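Local coordinates for cell division control protein 4 (Saccharomyces cerevisiae, PDB 3V7D), which recognises phosphorylated target proteins, such as the CDK inhibitor SIC1, as the substrate-binding subunit of an SCF E3 ubiquitin ligase, directing their ubiquitination and degradation, at residues B[104-109]-B[403-408]; B[228-233]-B[263-268]; B[279-284]-B[294-299]; B[413-418]-B[425-430]. The protein carries 1 engineered substitution. One frame throughout, in Å; residues are numbered along the deposited sequence.

Contact 1: residues B[104-109]-B[403-408]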
loop_
_atom_site.group_PDB
_atom_site.type_symbol
_atom_site.label_atom_id
_atom_site.label_comp_id
_atom_site.label_asym_id
_atom_site.label_seq_id
_atom_site.Cartn_x
_atom_site.Cartn_y
_atom_site.Cartn_z
ATOM N N ASN B 104 -6.354 4.959 14.883
ATOM C CA ASN B 104 -7.127 6.195 14.941
ATOM C C ASN B 104 -8.126 6.299 13.786
ATOM O O ASN B 104 -9.297 6.578 14.010
ATOM C CB ASN B 104 -6.205 7.416 14.976
ATOM C CG ASN B 104 -5.393 7.494 16.252
ATOM O OD1 ASN B 104 -5.769 6.924 17.280
ATOM N ND2 ASN B 104 -4.278 8.207 16.200
ATOM N N TRP B 105 -7.656 6.057 12.561
ATOM C CA TRP B 105 -8.522 6.009 11.386
ATOM C C TRP B 105 -9.689 5.033 11.570
ATOM O O TRP B 105 -10.800 5.293 11.113
ATOM C CB TRP B 105 -7.726 5.571 10.148
ATOM C CG TRP B 105 -6.991 6.656 9.423
ATOM C CD1 TRP B 105 -5.714 7.081 9.656
ATOM C CD2 TRP B 105 -7.476 7.432 8.317
ATOM N NE1 TRP B 105 -5.379 8.081 8.770
ATOM C CE2 TRP B 105 -6.445 8.316 7.940
ATOM C CE3 TRP B 105 -8.688 7.470 7.615
ATOM C CZ2 TRP B 105 -6.587 9.228 6.893
ATOM C CZ3 TRP B 105 -8.828 8.377 6.576
ATOM C CH2 TRP B 105 -7.782 9.241 6.224
ATOM N N TYR B 106 -9.420 3.907 12.227
ATOM C CA TYR B 106 -10.409 2.843 12.396
ATOM C C TYR B 106 -11.311 3.040 13.617
ATOM O O TYR B 106 -12.367 2.420 13.718
ATOM C CB TYR B 106 -9.713 1.483 12.518
ATOM C CG TYR B 106 -9.312 0.836 11.206
ATOM C CD1 TYR B 106 -9.648 1.409 9.987
ATOM C CD2 TYR B 106 -8.607 -0.364 11.192
ATOM C CE1 TYR B 106 -9.290 0.810 8.793
ATOM C CE2 TYR B 106 -8.241 -0.969 10.003
ATOM C CZ TYR B 106 -8.588 -0.378 8.808
ATOM O OH TYR B 106 -8.229 -0.977 7.623
ATOM N N ASN B 107 -10.889 3.883 14.553
ATOM C CA ASN B 107 -11.672 4.107 15.767
ATOM C C ASN B 107 -12.841 5.069 15.539
ATOM O O ASN B 107 -12.634 6.270 15.370
ATOM C CB ASN B 107 -10.775 4.633 16.883
ATOM C CG ASN B 107 -11.468 4.654 18.235
ATOM O OD1 ASN B 107 -12.677 4.439 18.337
ATOM N ND2 ASN B 107 -10.699 4.923 19.284
ATOM N N PRO B 108 -14.079 4.546 15.570
ATOM C CA PRO B 108 -15.267 5.374 15.313
ATOM C C PRO B 108 -15.465 6.451 16.379
ATOM O O PRO B 108 -16.261 7.369 16.186
ATOM C CB PRO B 108 -16.419 4.363 15.363
ATOM C CG PRO B 108 -15.923 3.275 16.250
ATOM C CD PRO B 108 -14.434 3.185 16.010
ATOM N N LYS B 109 -14.750 6.331 17.492
ATOM C CA LYS B 109 -14.814 7.325 18.552
ATOM C C LYS B 109 -13.631 8.279 18.502
ATOM O O LYS B 109 -13.558 9.230 19.282
ATOM C CB LYS B 109 -14.879 6.655 19.923
ATOM C CG LYS B 109 -16.178 5.907 20.169
ATOM C CD LYS B 109 -16.266 5.378 21.591
ATOM C CE LYS B 109 -15.041 4.566 21.961
ATOM N NZ LYS B 109 -15.264 3.750 23.187
ATOM N N ASP B 403 -4.943 0.218 0.841
ATOM C CA ASP B 403 -5.365 -1.143 1.149
ATOM C C ASP B 403 -6.242 -1.180 2.395
ATOM O O ASP B 403 -7.041 -2.091 2.568
ATOM C CB ASP B 403 -4.159 -2.065 1.342
ATOM C CG ASP B 403 -3.411 -2.336 0.049
ATOM O OD1 ASP B 403 -3.988 -2.136 -1.046
ATOM O OD2 ASP B 403 -2.240 -2.759 0.134
ATOM N N ASN B 404 -6.098 -0.174 3.251
ATOM C CA ASN B 404 -6.781 -0.153 4.535
ATOM C C ASN B 404 -8.003 0.765 4.599
ATOM O O ASN B 404 -8.950 0.492 5.332
ATOM C CB ASN B 404 -5.794 0.233 5.634
ATOM C CG ASN B 404 -4.762 -0.848 5.892
ATOM O OD1 ASN B 404 -5.077 -2.034 5.880
ATOM N ND2 ASN B 404 -3.522 -0.441 6.125
ATOM N N ILE B 405 -7.981 1.843 3.822
ATOM C CA ILE B 405 -8.965 2.908 3.958
ATOM C C ILE B 405 -9.510 3.377 2.612
ATOM O O ILE B 405 -8.758 3.540 1.655
ATOM C CB ILE B 405 -8.349 4.129 4.691
ATOM C CG1 ILE B 405 -8.102 3.808 6.166
ATOM C CG2 ILE B 405 -9.251 5.351 4.581
ATOM C CD1 ILE B 405 -9.370 3.798 6.999
ATOM N N LEU B 406 -10.823 3.586 2.552
ATOM C CA LEU B 406 -11.453 4.296 1.446
ATOM C C LEU B 406 -12.093 5.584 1.971
ATOM O O LEU B 406 -12.827 5.562 2.960
ATOM C CB LEU B 406 -12.520 3.426 0.778
ATOM C CG LEU B 406 -13.484 4.107 -0.205
ATOM C CD1 LEU B 406 -12.762 4.539 -1.470
ATOM C CD2 LEU B 406 -14.691 3.212 -0.548
ATOM N N VAL B 407 -11.797 6.703 1.318
ATOM C CA VAL B 407 -12.478 7.956 1.608
ATOM C C VAL B 407 -13.152 8.424 0.324
ATOM O O VAL B 407 -12.500 8.526 -0.707
ATOM C CB VAL B 407 -11.503 9.049 2.097
ATOM C CG1 VAL B 407 -12.252 10.352 2.341
ATOM C CG2 VAL B 407 -10.789 8.609 3.361
ATOM N N SER B 408 -14.453 8.692 0.376
ATOM C CA SER B 408 -15.190 9.083 -0.830
ATOM C C SER B 408 -16.016 10.345 -0.616
ATOM O O SER B 408 -16.416 10.660 0.505
ATOM C CB SER B 408 -16.088 7.939 -1.305
ATOM O OG SER B 408 -16.924 7.473 -0.257
#
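W105 and Y106, at the end of helix 87-106, both reach strand 405-410, and I405 meets the two of them. W105 CB lies 4.0 Å from I405 CD1. Further along the indole, W105 CE3 is 3.7 Å and W105 CZ3 3.6 Å from I405 CG2. W105 CZ3 also touches V407 CG2 at 3.8 Å, and this methyl sits at the ring edge, close to its plane; W105 CH2, at the tip, is 4.2 Å from V407 CG2. The polar side of the indole is occupied elsewhere: NE1 donates to the backbone oxygen of G443, while F463 stacks on the ring.

Y106 handles the polar half. With chi2 at -4°, CA lies almost in the plane of the ring, and the phenol runs alongside I405, Y106 CE1 resting 3.5 Å from I405 CD1. Beyond it, Y106 OH donates to N404 O over 2.8 Å. That oxygen lies in the plane of the ring, whereas the hydroxyl is tilted 26° from the carbonyl plane. I405 is thus shared out by branch, CG2 to the indole and CD1 chiefly to the phenol, an example of one aliphatic residue serving two aromatics. The N404 amide looks elsewhere, to E63 and R420.

The arrangement is a helix end docked on a propeller blade: the last helix before the eight-bladed WD40 domain, leading from the F-box part, seats its aromatic residues against the WD 7 strand.

Contact 2: residues B[228-233]-B[263-268]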
loop_
_atom_site.group_PDB
_atom_site.type_symbol
_atom_site.label_atom_id
_atom_site.label_comp_id
_atom_site.label_asym_id
_atom_site.label_seq_id
_atom_site.Cartn_x
_atom_site.Cartn_y
_atom_site.Cartn_z
ATOM N N THR B 228 -5.029 15.657 -29.398
ATOM C CA THR B 228 -3.632 15.241 -29.415
ATOM C C THR B 228 -3.041 15.102 -28.020
ATOM O O THR B 228 -3.653 15.495 -27.024
ATOM C CB THR B 228 -2.745 16.258 -30.166
ATOM O OG1 THR B 228 -2.426 17.352 -29.293
ATOM C CG2 THR B 228 -3.447 16.784 -31.414
ATOM N N LEU B 229 -1.839 14.538 -27.968
ATOM C CA LEU B 229 -0.991 14.628 -26.789
ATOM C C LEU B 229 0.360 15.215 -27.186
ATOM O O LEU B 229 0.914 14.872 -28.234
ATOM C CB LEU B 229 -0.787 13.261 -26.144
ATOM C CG LEU B 229 -2.001 12.605 -25.490
ATOM C CD1 LEU B 229 -2.718 11.684 -26.471
ATOM C CD2 LEU B 229 -1.571 11.852 -24.245
ATOM N N HIS B 230 0.883 16.110 -26.354
ATOM C CA HIS B 230 2.207 16.668 -26.578
ATOM C C HIS B 230 3.178 16.096 -25.559
ATOM O O HIS B 230 2.819 15.897 -24.400
ATOM C CB HIS B 230 2.176 18.194 -26.472
ATOM C CG HIS B 230 1.632 18.879 -27.688
ATOM N ND1 HIS B 230 0.530 18.418 -28.376
ATOM C CD2 HIS B 230 2.037 20.000 -28.335
ATOM C CE1 HIS B 230 0.281 19.224 -29.393
ATOM N NE2 HIS B 230 1.180 20.192 -29.390
ATOM N N VAL B 231 4.403 15.821 -25.991
ATOM C CA VAL B 231 5.431 15.324 -25.081
ATOM C C VAL B 231 6.535 16.369 -24.907
ATOM O O VAL B 231 7.018 16.947 -25.882
ATOM C CB VAL B 231 6.021 13.974 -25.556
ATOM C CG1 VAL B 231 7.046 13.459 -24.556
ATOM C CG2 VAL B 231 4.912 12.945 -25.754
ATOM N N TRP B 232 6.915 16.627 -23.659
ATOM C CA TRP B 232 7.946 17.613 -23.362
ATOM C C TRP B 232 8.918 17.083 -22.316
ATOM O O TRP B 232 8.529 16.325 -21.427
ATOM C CB TRP B 232 7.346 18.925 -22.843
ATOM C CG TRP B 232 5.946 19.224 -23.272
ATOM C CD1 TRP B 232 4.805 18.597 -22.858
ATOM C CD2 TRP B 232 5.531 20.266 -24.156
ATOM N NE1 TRP B 232 3.707 19.171 -23.454
ATOM C CE2 TRP B 232 4.128 20.204 -24.259
ATOM C CE3 TRP B 232 6.211 21.245 -24.889
ATOM C CZ2 TRP B 232 3.392 21.077 -25.055
ATOM C CZ3 TRP B 232 5.481 22.113 -25.685
ATOM C CH2 TRP B 232 4.088 22.022 -25.762
ATOM N N LYS B 233 10.181 17.487 -22.420
ATOM C CA LYS B 233 11.147 17.211 -21.365
ATOM C C LYS B 233 10.925 18.184 -20.213
ATOM O O LYS B 233 10.675 19.366 -20.438
ATOM C CB LYS B 233 12.579 17.327 -21.891
ATOM C CG LYS B 233 12.962 16.232 -22.874
ATOM C CD LYS B 233 14.409 16.354 -23.316
ATOM C CE LYS B 233 14.621 17.596 -24.160
ATOM N NZ LYS B 233 13.911 17.508 -25.466
ATOM N N VAL B 263 9.268 17.645 -27.566
ATOM C CA VAL B 263 9.671 16.348 -28.098
ATOM C C VAL B 263 8.899 16.003 -29.362
ATOM O O VAL B 263 9.491 15.648 -30.381
ATOM C CB VAL B 263 9.482 15.222 -27.062
ATOM C CG1 VAL B 263 9.956 13.896 -27.631
ATOM C CG2 VAL B 263 10.230 15.551 -25.778
ATOM N N GLY B 264 7.576 16.109 -29.295
ATOM C CA GLY B 264 6.741 15.811 -30.444
ATOM C C GLY B 264 5.266 15.695 -30.114
ATOM O O GLY B 264 4.864 15.776 -28.952
ATOM N N VAL B 265 4.457 15.500 -31.149
ATOM C CA VAL B 265 3.015 15.396 -30.992
ATOM C C VAL B 265 2.561 13.963 -31.234
ATOM O O VAL B 265 3.014 13.309 -32.170
ATOM C CB VAL B 265 2.278 16.326 -31.978
ATOM C CG1 VAL B 265 0.769 16.254 -31.757
ATOM C CG2 VAL B 265 2.773 17.754 -31.827
ATOM N N LEU B 266 1.672 13.474 -30.380
ATOM C CA LEU B 266 1.093 12.153 -30.567
ATOM C C LEU B 266 -0.341 12.277 -31.067
ATOM O O LEU B 266 -1.254 12.542 -30.286
ATOM C CB LEU B 266 1.140 11.352 -29.263
ATOM C CG LEU B 266 2.537 10.966 -28.772
ATOM C CD1 LEU B 266 2.456 10.216 -27.457
ATOM C CD2 LEU B 266 3.261 10.138 -29.821
ATOM N N ARG B 267 -0.525 12.094 -32.372
ATOM C CA ARG B 267 -1.847 12.128 -32.986
ATOM C C ARG B 267 -2.384 10.720 -33.162
ATOM O O ARG B 267 -1.630 9.781 -33.429
ATOM C CB ARG B 267 -1.809 12.833 -34.343
ATOM C CG ARG B 267 -1.679 14.333 -34.271
ATOM C CD ARG B 267 -1.601 14.945 -35.662
ATOM N NE ARG B 267 -0.437 15.810 -35.795
ATOM C CZ ARG B 267 -0.361 17.026 -35.270
ATOM N NH1 ARG B 267 -1.380 17.515 -34.578
ATOM N NH2 ARG B 267 0.732 17.755 -35.437
ATOM N N GLY B 268 -3.695 10.577 -33.015
ATOM C CA GLY B 268 -4.334 9.279 -33.092
ATOM C C GLY B 268 -5.810 9.351 -32.756
ATOM O O GLY B 268 -6.632 8.705 -33.404
#
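L229 and L266 face each other as an antiparallel hydrogen-bonded pair, and the shortest backbone bond of the contact lies here. L266 N donates to L229 O over 2.7 Å, almost straight at 177°; the return bond, L229 N to L266 O, is longer at 3.1 Å. Two residues on, V231 N bonds to G264 O at 3.0 Å, and V231 O receives V263 N. V263 and G264 therefore both face V231, a classic beta bulge. On the face of L229, V231 and L266 the side chains interlock, V231 CG2 lying 4.0 Å from L266 CD1, and W295 and M300 of the next blade close over them.

These are the third and fourth strands of one WD40 blade. The inner one belongs to the WD 3 repeat, whereas the edge strand falls in the sequence range of the following repeat, the usual offset between repeat and blade.

On the other face H230 CG lies anti to the carbonyl carbon (chi1 -78°), which lets the ring run alongside V265. V265 CG2 makes a CH-pi contact, 3.9 Å from the centroid of the H230 ring and 19° off its normal. With an alanine in place of H230, V265 CG2 would probably lose the ring face it rests on, and a gap would open beside H202.

Toward solvent the packing thins. The exposed R267 lays its guanidinium over V265 CG1, and R267 NH1 is 3.8 Å from T228 CG2. At the far end K233 CG brushes V263 CG2 at 4.0 Å, while K233 NZ turns to P260 O.

Contact 3: residues B[279-284]-B[294-299]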
loop_
_atom_site.group_PDB
_atom_site.type_symbol
_atom_site.label_atom_id
_atom_site.label_comp_id
_atom_site.label_asym_id
_atom_site.label_seq_id
_atom_site.Cartn_x
_atom_site.Cartn_y
_atom_site.Cartn_z
ATOM N N HIS B 279 3.996 5.368 -17.196
ATOM C CA HIS B 279 5.124 4.972 -16.364
ATOM C C HIS B 279 6.269 4.547 -17.275
ATOM O O HIS B 279 6.066 3.784 -18.222
ATOM C CB HIS B 279 4.739 3.823 -15.435
ATOM C CG HIS B 279 5.863 3.347 -14.567
ATOM N ND1 HIS B 279 6.039 3.783 -13.271
ATOM C CD2 HIS B 279 6.871 2.476 -14.813
ATOM C CE1 HIS B 279 7.106 3.198 -12.754
ATOM N NE2 HIS B 279 7.629 2.401 -13.669
ATOM N N GLY B 280 7.471 5.038 -16.990
ATOM C CA GLY B 280 8.603 4.794 -17.861
ATOM C C GLY B 280 8.321 5.341 -19.247
ATOM O O GLY B 280 7.792 6.443 -19.380
ATOM N N ASN B 281 8.647 4.566 -20.278
ATOM C CA ASN B 281 8.449 5.006 -21.658
ATOM C C ASN B 281 7.048 4.714 -22.189
ATOM O O ASN B 281 6.724 5.061 -23.323
ATOM C CB ASN B 281 9.494 4.381 -22.588
ATOM C CG ASN B 281 9.362 2.869 -22.688
ATOM O OD1 ASN B 281 9.231 2.177 -21.678
ATOM N ND2 ASN B 281 9.389 2.352 -23.910
ATOM N N ILE B 282 6.222 4.070 -21.372
ATOM C CA ILE B 282 4.871 3.715 -21.791
ATOM C C ILE B 282 3.823 4.661 -21.219
ATOM O O ILE B 282 3.769 4.890 -20.009
ATOM C CB ILE B 282 4.518 2.273 -21.398
ATOM C CG1 ILE B 282 5.490 1.298 -22.057
ATOM C CG2 ILE B 282 3.094 1.948 -21.819
ATOM C CD1 ILE B 282 5.407 1.294 -23.569
ATOM N N VAL B 283 2.994 5.210 -22.103
ATOM C CA VAL B 283 1.922 6.111 -21.706
ATOM C C VAL B 283 0.615 5.706 -22.376
ATOM O O VAL B 283 0.585 5.433 -23.575
ATOM C CB VAL B 283 2.246 7.572 -22.077
ATOM C CG1 VAL B 283 1.074 8.476 -21.750
ATOM C CG2 VAL B 283 3.497 8.045 -21.352
ATOM N N VAL B 284 -0.462 5.662 -21.597
ATOM C CA VAL B 284 -1.784 5.350 -22.127
ATOM C C VAL B 284 -2.692 6.580 -22.098
ATOM O O VAL B 284 -2.777 7.275 -21.083
ATOM C CB VAL B 284 -2.450 4.216 -21.332
ATOM C CG1 VAL B 284 -3.803 3.865 -21.937
ATOM C CG2 VAL B 284 -1.546 2.992 -21.300
ATOM N N VAL B 294 -2.072 3.127 -26.525
ATOM C CA VAL B 294 -0.857 2.882 -25.763
ATOM C C VAL B 294 0.327 3.415 -26.553
ATOM O O VAL B 294 0.603 2.949 -27.657
ATOM C CB VAL B 294 -0.650 1.385 -25.500
ATOM C CG1 VAL B 294 0.567 1.167 -24.612
ATOM C CG2 VAL B 294 -1.894 0.780 -24.870
ATOM N N TRP B 295 1.020 4.398 -25.991
ATOM C CA TRP B 295 2.107 5.063 -26.699
ATOM C C TRP B 295 3.480 4.645 -26.183
ATOM O O TRP B 295 3.625 4.229 -25.034
ATOM C CB TRP B 295 1.979 6.581 -26.571
ATOM C CG TRP B 295 0.647 7.144 -26.968
ATOM C CD1 TRP B 295 -0.421 7.381 -26.149
ATOM C CD2 TRP B 295 0.251 7.570 -28.277
ATOM N NE1 TRP B 295 -1.460 7.918 -26.871
ATOM C CE2 TRP B 295 -1.071 8.047 -28.179
ATOM C CE3 TRP B 295 0.883 7.587 -29.524
ATOM C CZ2 TRP B 295 -1.773 8.532 -29.280
ATOM C CZ3 TRP B 295 0.185 8.071 -30.616
ATOM C CH2 TRP B 295 -1.129 8.534 -30.487
ATOM N N ASP B 296 4.482 4.770 -27.048
ATOM C CA ASP B 296 5.877 4.615 -26.658
ATOM C C ASP B 296 6.548 5.970 -26.843
ATOM O O ASP B 296 6.973 6.314 -27.945
ATOM C CB ASP B 296 6.563 3.554 -27.525
ATOM C CG ASP B 296 7.960 3.196 -27.032
ATOM O OD1 ASP B 296 8.710 4.099 -26.608
ATOM O OD2 ASP B 296 8.312 2.000 -27.076
ATOM N N VAL B 297 6.646 6.735 -25.762
ATOM C CA VAL B 297 7.121 8.111 -25.843
ATOM C C VAL B 297 8.626 8.214 -26.069
ATOM O O VAL B 297 9.162 9.310 -26.220
ATOM C CB VAL B 297 6.734 8.912 -24.593
ATOM C CG1 VAL B 297 5.222 8.951 -24.448
ATOM C CG2 VAL B 297 7.384 8.308 -23.356
ATOM N N ALA B 298 9.307 7.074 -26.084
ATOM C CA ALA B 298 10.714 7.046 -26.453
ATOM C C ALA B 298 10.824 7.037 -27.972
ATOM O O ALA B 298 11.703 7.677 -28.550
ATOM C CB ALA B 298 11.400 5.827 -25.860
ATOM N N GLN B 299 9.913 6.311 -28.612
ATOM C CA GLN B 299 9.885 6.215 -30.064
ATOM C C GLN B 299 8.856 7.171 -30.655
ATOM O O GLN B 299 8.838 7.399 -31.864
ATOM C CB GLN B 299 9.562 4.785 -30.501
ATOM C CG GLN B 299 10.595 3.751 -30.089
ATOM C CD GLN B 299 10.251 2.361 -30.588
ATOM O OE1 GLN B 299 9.107 2.083 -30.950
ATOM N NE2 GLN B 299 11.244 1.480 -30.617
#
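N281 and D296 cross at a slant, amide and carboxylate planes 73° apart, and are joined by a weak bond of 3.3 Å from N281 ND2 to D296 OD1. The amide gets there because N281 CG sits between the backbone N and the carbonyl carbon (chi1 65°), the crowded position, at a corner of the type II' turn from H279 to I282. D296 OD1 has stronger partners in its own segment. The two donors approach differently: A298 N, at 3.1 Å from D296 OD1, comes nearly along the C-O axis, while Q299 N, at 3.2 Å from D296 OD1, comes from above the carboxylate plane. These bonds make an Asx turn and an Asx motif where the chain leaves the strand, and they would probably help to stabilise negative charge on the carboxylate.

The hairpin is the middle of a WD40 blade, and W295-D296 is the Trp-Asp pair that closes the WD 4 repeat and gives the family its name. The indole of W295 presents an edge to V283 O, which lies near the ring plane, 3.4 Å from W295 CD1; V283 O also accepts W295 N at 2.7 Å. W295 NE1 bonds to S285 OG, the tryptophan-to-serine link familiar from WD repeats.

V283 and V297 meet at about a right angle, V283 CG2 3.7 Å from V297 CG1. On the opposite face I282 CG2 leans across V294 CG1 at 3.8 Å. V284 and V294 continue this apolar face; L339 lies against V284 and V294, and Y318 against I282 and V284, both from the next blade.

Contact 4: residues B[413-418]-B[425-430]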
loop_
_atom_site.group_PDB
_atom_site.type_symbol
_atom_site.label_atom_id
_atom_site.label_comp_id
_atom_site.label_asym_id
_atom_site.label_seq_id
_atom_site.Cartn_x
_atom_site.Cartn_y
_atom_site.Cartn_z
ATOM N N GLN B 413 -21.958 14.645 1.068
ATOM C CA GLN B 413 -21.424 13.427 1.681
ATOM C C GLN B 413 -19.904 13.302 1.645
ATOM O O GLN B 413 -19.262 13.534 0.620
ATOM C CB GLN B 413 -22.050 12.179 1.055
ATOM C CG GLN B 413 -23.532 12.017 1.334
ATOM C CD GLN B 413 -23.926 10.563 1.507
ATOM O OE1 GLN B 413 -23.077 9.669 1.493
ATOM N NE2 GLN B 413 -25.215 10.319 1.686
ATOM N N PHE B 414 -19.345 12.913 2.782
ATOM C CA PHE B 414 -17.920 12.670 2.914
ATOM C C PHE B 414 -17.782 11.462 3.832
ATOM O O PHE B 414 -18.064 11.549 5.028
ATOM C CB PHE B 414 -17.236 13.903 3.506
ATOM C CG PHE B 414 -15.739 13.782 3.628
ATOM C CD1 PHE B 414 -14.921 13.977 2.528
ATOM C CD2 PHE B 414 -15.152 13.504 4.855
ATOM C CE1 PHE B 414 -13.543 13.879 2.640
ATOM C CE2 PHE B 414 -13.773 13.402 4.976
ATOM C CZ PHE B 414 -12.967 13.592 3.866
ATOM N N ASN B 415 -17.379 10.331 3.260
ATOM C CA ASN B 415 -17.365 9.061 3.984
ATOM C C ASN B 415 -15.981 8.420 4.107
ATOM O O ASN B 415 -15.183 8.446 3.173
ATOM C CB ASN B 415 -18.324 8.069 3.323
ATOM C CG ASN B 415 -19.753 8.574 3.289
ATOM O OD1 ASN B 415 -20.290 9.014 4.303
ATOM N ND2 ASN B 415 -20.373 8.524 2.115
ATOM N N ILE B 416 -15.719 7.831 5.268
ATOM C CA ILE B 416 -14.484 7.102 5.509
ATOM C C ILE B 416 -14.841 5.650 5.816
ATOM O O ILE B 416 -15.574 5.373 6.774
ATOM C CB ILE B 416 -13.694 7.722 6.684
ATOM C CG1 ILE B 416 -13.385 9.193 6.397
ATOM C CG2 ILE B 416 -12.403 6.947 6.949
ATOM C CD1 ILE B 416 -12.637 9.894 7.512
ATOM N N TYR B 417 -14.346 4.725 4.995
ATOM C CA TYR B 417 -14.657 3.304 5.175
ATOM C C TYR B 417 -13.451 2.464 5.603
ATOM O O TYR B 417 -12.352 2.611 5.069
ATOM C CB TYR B 417 -15.224 2.699 3.890
ATOM C CG TYR B 417 -16.434 3.392 3.307
ATOM C CD1 TYR B 417 -16.291 4.437 2.397
ATOM C CD2 TYR B 417 -17.719 2.979 3.635
ATOM C CE1 TYR B 417 -17.397 5.063 1.846
ATOM C CE2 TYR B 417 -18.830 3.601 3.090
ATOM C CZ TYR B 417 -18.665 4.639 2.198
ATOM O OH TYR B 417 -19.775 5.252 1.656
ATOM N N ASN B 418 -13.678 1.572 6.563
ATOM C CA ASN B 418 -12.716 0.540 6.931
ATOM C C ASN B 418 -12.819 -0.605 5.931
ATOM O O ASN B 418 -13.809 -1.335 5.924
ATOM C CB ASN B 418 -13.033 0.034 8.342
ATOM C CG ASN B 418 -12.051 -1.021 8.844
ATOM O OD1 ASN B 418 -11.447 -1.768 8.069
ATOM N ND2 ASN B 418 -11.906 -1.092 10.160
ATOM N N VAL B 425 -16.717 4.134 8.962
ATOM C CA VAL B 425 -16.153 4.600 10.224
ATOM C C VAL B 425 -16.716 5.964 10.594
ATOM O O VAL B 425 -17.138 6.193 11.728
ATOM C CB VAL B 425 -14.625 4.737 10.148
ATOM C CG1 VAL B 425 -14.055 4.990 11.538
ATOM C CG2 VAL B 425 -14.002 3.504 9.516
ATOM N N HIS B 426 -16.704 6.873 9.626
ATOM C CA HIS B 426 -17.203 8.227 9.824
ATOM C C HIS B 426 -17.970 8.704 8.598
ATOM O O HIS B 426 -17.511 8.539 7.457
ATOM C CB HIS B 426 -16.051 9.198 10.082
ATOM C CG HIS B 426 -15.389 9.022 11.411
ATOM N ND1 HIS B 426 -14.142 8.450 11.549
ATOM C CD2 HIS B 426 -15.789 9.362 12.660
ATOM C CE1 HIS B 426 -13.805 8.438 12.827
ATOM N NE2 HIS B 426 -14.787 8.986 13.521
ATOM N N ALA B 427 -19.121 9.320 8.842
ATOM C CA ALA B 427 -19.941 9.864 7.769
ATOM C C ALA B 427 -20.164 11.366 7.926
ATOM O O ALA B 427 -20.739 12.000 7.043
ATOM C CB ALA B 427 -21.286 9.132 7.706
ATOM N N ASN B 428 -19.706 11.937 9.041
ATOM C CA ASN B 428 -20.039 13.329 9.356
ATOM C C ASN B 428 -18.885 14.294 9.632
ATOM O O ASN B 428 -19.117 15.433 10.039
ATOM C CB ASN B 428 -21.043 13.381 10.508
ATOM C CG ASN B 428 -22.389 12.807 10.122
ATOM O OD1 ASN B 428 -23.076 13.347 9.254
ATOM N ND2 ASN B 428 -22.768 11.704 10.753
ATOM N N ILE B 429 -17.653 13.849 9.415
ATOM C CA ILE B 429 -16.488 14.681 9.713
ATOM C C ILE B 429 -16.518 16.025 8.977
ATOM O O ILE B 429 -16.195 17.065 9.556
ATOM C CB ILE B 429 -15.164 13.933 9.437
ATOM C CG1 ILE B 429 -15.055 12.722 10.366
ATOM C CG2 ILE B 429 -13.988 14.851 9.670
ATOM C CD1 ILE B 429 -13.739 12.012 10.304
ATOM N N LEU B 430 -16.923 16.000 7.711
ATOM C CA LEU B 430 -17.059 17.224 6.923
ATOM C C LEU B 430 -18.525 17.470 6.581
ATOM O O LEU B 430 -18.873 17.789 5.442
ATOM C CB LEU B 430 -16.211 17.146 5.650
ATOM C CG LEU B 430 -14.703 17.034 5.873
ATOM C CD1 LEU B 430 -13.955 16.985 4.542
ATOM C CD2 LEU B 430 -14.204 18.192 6.732
HETATM O O HOH W 1 -16.672 11.467 7.521
HETATM O O HOH W 2 -20.969 14.607 5.072
HETATM O O HOH W 3 -21.520 11.363 4.573
#
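I416 O is held by two backbone N-H groups, V425 N at 2.8 Å and, more weakly, H426 N at 3.4 Å. V425 and H426 both lie opposite I416, a classic beta bulge. I416 N answers by donating to H426 O, and beyond that pair the two chains part.

Water takes over where direct pairing stops, a common principle at a strand's end. Water 1 donates to F414 O at 2.9 Å and accepts from I429 N at 3.2 Å, tying the strand to the loop that follows H426.

The apolar weight is carried by F414. Its CG is anti to the backbone N (chi1 -177°), which sends the ring to L430, whose CD1 stands 3.4 Å from the ring centroid and only 4° off the normal: a CH-pi contact squarely over the face. Alongside, I416 CD1 and I429 CD1 touch at 3.7 Å, their side chains crossing at about a right angle. With an alanine in place of F414, L430 CD1 would probably be left without its platform and a gap would open toward A448 and L461 of the closing blade.

The chemistry thus implies a division of labour: backbone bonds around a bulge hold the short edge strand, while water and the CH-pi contact hold the loop beyond it.

The four contacts sample two distant regions of one propeller. Contacts 1 and 4 meet on the WD 7 blade, contact 1 bringing a helix end to it, and their centres are 8 Å apart: L406 O and Y417 N, 2.7 Å apart, probably form one of the bonds joining the neighbouring strands, and Y106 CZ reaches to 3.3 Å from N418 OD1, so the helix end touches both strands. Contacts 2 and 3 lie in successive blades, with centres 11 Å apart; L266 CD2 packs 3.5 Å from W295 CE3 across the interface. The two pairs stand on opposite sides of the chain's centre, contacts 1 and 2 having centres 40 Å apart, while the nearest atoms of contacts 1 and 3 are about 17 Å apart.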